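Local coordinates for single-strand DNA-binding protein (Agrobacterium tumefaciens, PDB 3BTP) that binds single-stranded DNA without regard to sequence and mediates nuclear uptake of the transferred T-DNA during plant transformation by Agrobacterium, at residues A[263-273]-A[291-302]. Numbering follows the deposited sequence.
Sequences ILIKTPQNDIH and FERAIKTKYGSD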
loop_
_atom_site.group_PDB
_atom_site.type_symbol
_atom_site.label_atom_id
_atom_site.label_comp_id
_atom_site.label_asym_id
_atom_site.label_seq_id
_atom_site.Cartn_x
_atom_site.Cartn_y
_atom_site.Cartn_z
ATOM N N ILE A 263 4.873 -0.024 17.167
ATOM C CA ILE A 263 5.568 -1.189 16.615
ATOM C C ILE A 263 4.893 -2.392 17.208
ATOM O O ILE A 263 4.677 -2.462 18.393
ATOM C CB ILE A 263 7.065 -1.193 16.931
ATOM C CG1 ILE A 263 7.809 -0.024 16.239
ATOM C CG2 ILE A 263 7.687 -2.491 16.555
ATOM C CD1 ILE A 263 9.171 0.298 16.829
ATOM N N LEU A 264 4.537 -3.336 16.353
ATOM C CA LEU A 264 4.103 -4.692 16.759
ATOM C C LEU A 264 5.050 -5.753 16.177
ATOM O O LEU A 264 5.200 -5.860 14.977
ATOM C CB LEU A 264 2.649 -4.931 16.256
ATOM C CG LEU A 264 1.809 -6.177 16.683
ATOM C CD1 LEU A 264 0.364 -5.987 16.180
ATOM C CD2 LEU A 264 2.345 -7.463 16.114
ATOM N N ILE A 265 5.640 -6.591 17.026
ATOM C CA ILE A 265 6.513 -7.667 16.591
ATOM C C ILE A 265 5.718 -8.949 16.789
ATOM O O ILE A 265 5.164 -9.184 17.836
ATOM C CB ILE A 265 7.778 -7.765 17.524
ATOM C CG1 ILE A 265 8.446 -6.380 17.763
ATOM C CG2 ILE A 265 8.777 -8.960 17.119
ATOM C CD1 ILE A 265 9.117 -5.801 16.591
ATOM N N LYS A 266 5.667 -9.806 15.795
ATOM C CA LYS A 266 4.968 -11.059 15.967
ATOM C C LYS A 266 5.981 -12.169 15.676
ATOM O O LYS A 266 6.350 -12.356 14.515
ATOM C CB LYS A 266 3.800 -11.166 15.010
ATOM C CG LYS A 266 2.991 -12.483 15.213
ATOM C CD LYS A 266 1.553 -12.425 14.604
ATOM C CE LYS A 266 1.560 -12.613 13.158
ATOM N NZ LYS A 266 2.312 -13.804 12.543
ATOM N N THR A 267 6.414 -12.900 16.713
ATOM C CA THR A 267 7.504 -13.889 16.559
ATOM C C THR A 267 7.007 -15.119 15.782
ATOM O O THR A 267 5.793 -15.301 15.617
ATOM C CB THR A 267 8.029 -14.388 17.975
ATOM O OG1 THR A 267 7.137 -15.391 18.488
ATOM C CG2 THR A 267 8.177 -13.272 19.002
ATOM N N PRO A 268 7.936 -16.007 15.338
ATOM C CA PRO A 268 7.534 -17.252 14.685
ATOM C C PRO A 268 6.585 -18.144 15.514
ATOM O O PRO A 268 5.840 -18.972 14.932
ATOM C CB PRO A 268 8.873 -17.943 14.472
ATOM C CG PRO A 268 9.838 -16.739 14.276
ATOM C CD PRO A 268 9.419 -15.880 15.389
ATOM N N GLN A 269 6.617 -17.989 16.846
ATOM C CA GLN A 269 5.612 -18.667 17.737
ATOM C C GLN A 269 4.266 -17.905 17.890
ATOM O O GLN A 269 3.362 -18.391 18.597
ATOM C CB GLN A 269 6.204 -18.950 19.148
ATOM C CG GLN A 269 7.478 -19.795 19.128
ATOM C CD GLN A 269 8.752 -19.079 18.550
ATOM O OE1 GLN A 269 9.011 -17.892 18.817
ATOM N NE2 GLN A 269 9.559 -19.830 17.805
ATOM N N ASN A 270 4.155 -16.708 17.274
ATOM C CA ASN A 270 2.911 -15.934 17.189
ATOM C C ASN A 270 2.671 -15.160 18.469
ATOM O O ASN A 270 1.554 -14.768 18.792
ATOM C CB ASN A 270 1.691 -16.820 16.772
ATOM C CG ASN A 270 1.491 -16.938 15.227
ATOM O OD1 ASN A 270 1.149 -18.002 14.730
ATOM N ND2 ASN A 270 1.673 -15.842 14.484
ATOM N N ASP A 271 3.748 -14.975 19.211
ATOM C CA ASP A 271 3.811 -14.148 20.386
ATOM C C ASP A 271 3.984 -12.689 19.912
ATOM O O ASP A 271 4.765 -12.415 19.000
ATOM C CB ASP A 271 5.076 -14.542 21.216
ATOM C CG ASP A 271 4.972 -15.985 21.893
ATOM O OD1 ASP A 271 3.898 -16.337 22.495
ATOM O OD2 ASP A 271 6.003 -16.738 21.847
ATOM N N ILE A 272 3.336 -11.772 20.606
ATOM C CA ILE A 272 3.261 -10.384 20.257
ATOM C C ILE A 272 4.108 -9.586 21.229
ATOM O O ILE A 272 3.970 -9.746 22.466
ATOM C CB ILE A 272 1.785 -9.899 20.388
ATOM C CG1 ILE A 272 0.817 -10.784 19.552
ATOM C CG2 ILE A 272 1.677 -8.430 20.105
ATOM C CD1 ILE A 272 1.235 -10.884 18.101
ATOM N N HIS A 273 5.004 -8.734 20.697
ATOM C CA HIS A 273 5.667 -7.735 21.537
ATOM C C HIS A 273 5.383 -6.365 20.966
ATOM O O HIS A 273 5.323 -6.179 19.757
ATOM C CB HIS A 273 7.166 -8.013 21.679
ATOM C CG HIS A 273 7.461 -9.358 22.288
ATOM N ND1 HIS A 273 7.567 -10.508 21.538
ATOM C CD2 HIS A 273 7.572 -9.747 23.589
ATOM C CE1 HIS A 273 7.747 -11.543 22.349
ATOM N NE2 HIS A 273 7.767 -11.104 23.595
ATOM N N PHE A 291 17.209 -2.119 13.148
ATOM C CA PHE A 291 16.263 -2.589 14.165
ATOM C C PHE A 291 15.789 -3.959 13.743
ATOM O O PHE A 291 15.763 -4.884 14.511
ATOM C CB PHE A 291 15.127 -1.574 14.329
ATOM C CG PHE A 291 13.971 -2.060 15.164
ATOM C CD1 PHE A 291 14.052 -2.062 16.575
ATOM C CD2 PHE A 291 12.803 -2.538 14.540
ATOM C CE1 PHE A 291 12.978 -2.512 17.359
ATOM C CE2 PHE A 291 11.726 -2.958 15.291
ATOM C CZ PHE A 291 11.799 -2.963 16.728
ATOM N N GLU A 292 15.437 -4.050 12.473
ATOM C CA GLU A 292 14.945 -5.225 11.831
ATOM C C GLU A 292 15.909 -6.439 12.028
ATOM O O GLU A 292 15.470 -7.557 12.375
ATOM C CB GLU A 292 14.742 -4.907 10.356
ATOM C CG GLU A 292 14.530 -6.123 9.533
ATOM C CD GLU A 292 13.928 -5.828 8.180
ATOM O OE1 GLU A 292 14.371 -4.862 7.506
ATOM O OE2 GLU A 292 13.007 -6.576 7.775
ATOM N N ARG A 293 17.200 -6.211 11.809
ATOM C CA ARG A 293 18.204 -7.271 11.974
ATOM C C ARG A 293 18.390 -7.749 13.410
ATOM O O ARG A 293 18.565 -8.899 13.638
ATOM C CB ARG A 293 19.523 -6.873 11.327
ATOM C CG ARG A 293 19.506 -7.241 9.848
ATOM C CD ARG A 293 20.744 -6.685 9.071
ATOM N NE ARG A 293 21.031 -5.282 9.399
ATOM C CZ ARG A 293 22.172 -4.869 9.953
ATOM N NH1 ARG A 293 23.149 -5.756 10.190
ATOM N NH2 ARG A 293 22.358 -3.573 10.235
ATOM N N ALA A 294 18.250 -6.856 14.363
ATOM C CA ALA A 294 18.332 -7.172 15.778
ATOM C C ALA A 294 17.050 -7.878 16.246
ATOM O O ALA A 294 17.053 -8.675 17.210
ATOM C CB ALA A 294 18.575 -5.883 16.561
ATOM N N ILE A 295 15.936 -7.588 15.569
ATOM C CA ILE A 295 14.716 -8.295 15.872
ATOM C C ILE A 295 14.829 -9.721 15.365
ATOM O O ILE A 295 14.381 -10.647 15.990
ATOM C CB ILE A 295 13.463 -7.600 15.260
ATOM C CG1 ILE A 295 13.166 -6.263 15.957
ATOM C CG2 ILE A 295 12.238 -8.573 15.245
ATOM C CD1 ILE A 295 12.852 -6.405 17.385
ATOM N N LYS A 296 15.364 -9.925 14.188
ATOM C CA LYS A 296 15.307 -11.278 13.716
ATOM C C LYS A 296 16.412 -12.182 14.322
ATOM O O LYS A 296 16.200 -13.373 14.557
ATOM C CB LYS A 296 15.124 -11.357 12.212
ATOM C CG LYS A 296 15.937 -10.463 11.443
ATOM C CD LYS A 296 15.621 -10.719 10.013
ATOM C CE LYS A 296 14.171 -10.476 9.771
ATOM N NZ LYS A 296 13.947 -10.852 8.363
ATOM N N THR A 297 17.531 -11.564 14.686
ATOM C CA THR A 297 18.483 -12.188 15.584
ATOM C C THR A 297 17.903 -12.654 16.927
ATOM O O THR A 297 18.045 -13.828 17.282
ATOM C CB THR A 297 19.670 -11.284 15.776
ATOM O OG1 THR A 297 20.345 -11.220 14.503
ATOM C CG2 THR A 297 20.561 -11.871 16.848
ATOM N N LYS A 298 17.215 -11.778 17.649
ATOM C CA LYS A 298 16.508 -12.147 18.919
ATOM C C LYS A 298 15.381 -13.224 18.803
ATOM O O LYS A 298 15.264 -14.115 19.683
ATOM C CB LYS A 298 15.913 -10.887 19.544
ATOM C CG LYS A 298 15.592 -11.036 20.984
ATOM C CD LYS A 298 15.128 -9.713 21.674
ATOM C CE LYS A 298 14.777 -10.089 23.107
ATOM N NZ LYS A 298 14.333 -8.951 23.973
ATOM N N TYR A 299 14.553 -13.131 17.736
ATOM C CA TYR A 299 13.304 -13.889 17.683
ATOM C C TYR A 299 13.219 -14.971 16.643
ATOM O O TYR A 299 12.400 -15.844 16.781
ATOM C CB TYR A 299 12.100 -12.969 17.542
ATOM C CG TYR A 299 11.915 -12.106 18.750
ATOM C CD1 TYR A 299 11.564 -12.666 20.020
ATOM C CD2 TYR A 299 12.131 -10.721 18.667
ATOM C CE1 TYR A 299 11.416 -11.853 21.155
ATOM C CE2 TYR A 299 11.958 -9.910 19.763
ATOM C CZ TYR A 299 11.609 -10.460 20.991
ATOM O OH TYR A 299 11.449 -9.569 22.037
ATOM N N GLY A 300 14.069 -14.929 15.628
ATOM C CA GLY A 300 13.929 -15.805 14.487
ATOM C C GLY A 300 13.751 -14.970 13.233
ATOM O O GLY A 300 13.097 -13.935 13.250
ATOM N N SER A 301 14.293 -15.436 12.126
ATOM C CA SER A 301 14.238 -14.666 10.914
ATOM C C SER A 301 12.855 -14.642 10.242
ATOM O O SER A 301 12.661 -13.874 9.336
ATOM C CB SER A 301 15.331 -15.137 9.961
ATOM O OG SER A 301 15.001 -16.462 9.581
ATOM N N ASP A 302 11.916 -15.481 10.704
ATOM C CA ASP A 302 10.519 -15.518 10.249
ATOM C C ASP A 302 9.592 -14.549 10.999
ATOM O O ASP A 302 8.376 -14.589 10.792
ATOM C CB ASP A 302 9.924 -16.927 10.427
ATOM C CG ASP A 302 10.316 -17.897 9.293
ATOM O OD1 ASP A 302 11.165 -17.523 8.443
ATOM O OD2 ASP A 302 9.758 -19.037 9.257
HETATM O O HOH W 1 10.889 -16.333 19.117
#
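Ile265 points its CD1 methyl at Ile295, the two side chains meeting tip to tip with CD1 3.9 Å from CD1, and the same methyl touches CZ of Phe291 obliquely. With CG1 beside the backbone N (chi1 -48°) and CG2 anti to it, the branches diverge, and CG2 packs against Ile295 CG2 (4.0 Å) and Tyr299 CD2. A beta-branched residue suits this buried strand position because its two arms serve Phe291, Ile295 and Tyr299, four residues apart on one stripe of the helix. Ile263 extends the packing with CG2 against CZ of Phe291, whose ring also meets Phe332 and stands edge-to-face with Tyr283. These contacts lay helix 288-299 against one face of an antiparallel sheet, whose hairpin of strands 263-266 and 272-275 closes through a type I turn with a G1 bulge, Asn270 suiting its positive-phi position. Helix and strand 263-266 run at 33°, and the chain returns as strand 304-308 beside that strand.

Toward the turn the contact becomes more polar and faces solvent, though Tyr299 remains close-packed. Its long ring lets CD1 meet the Thr267 methyl CG2 at 3.6 Å while OH sits over one face of His273. These rings are nearly parallel, 22° apart, but strongly offset, with centroids 5.1 Å from each other; His273 ND1, buried here, has no partner. Just past the helix end, Gly300 takes a positive phi, which glycine adopts readily. Beside its CA packs the puckered ring of Pro268, whose CD comes within 3.3 Å of Tyr299 O and whose CG touches CB of exposed Asp302. Thr267 OG1 donates to Gln269 OE1 (3.1 Å) from above the carbonyl plane. A water donates to Tyr299 O at 2.8 Å; its 2.5 Å to Gln269 OE1 is short and doubtful.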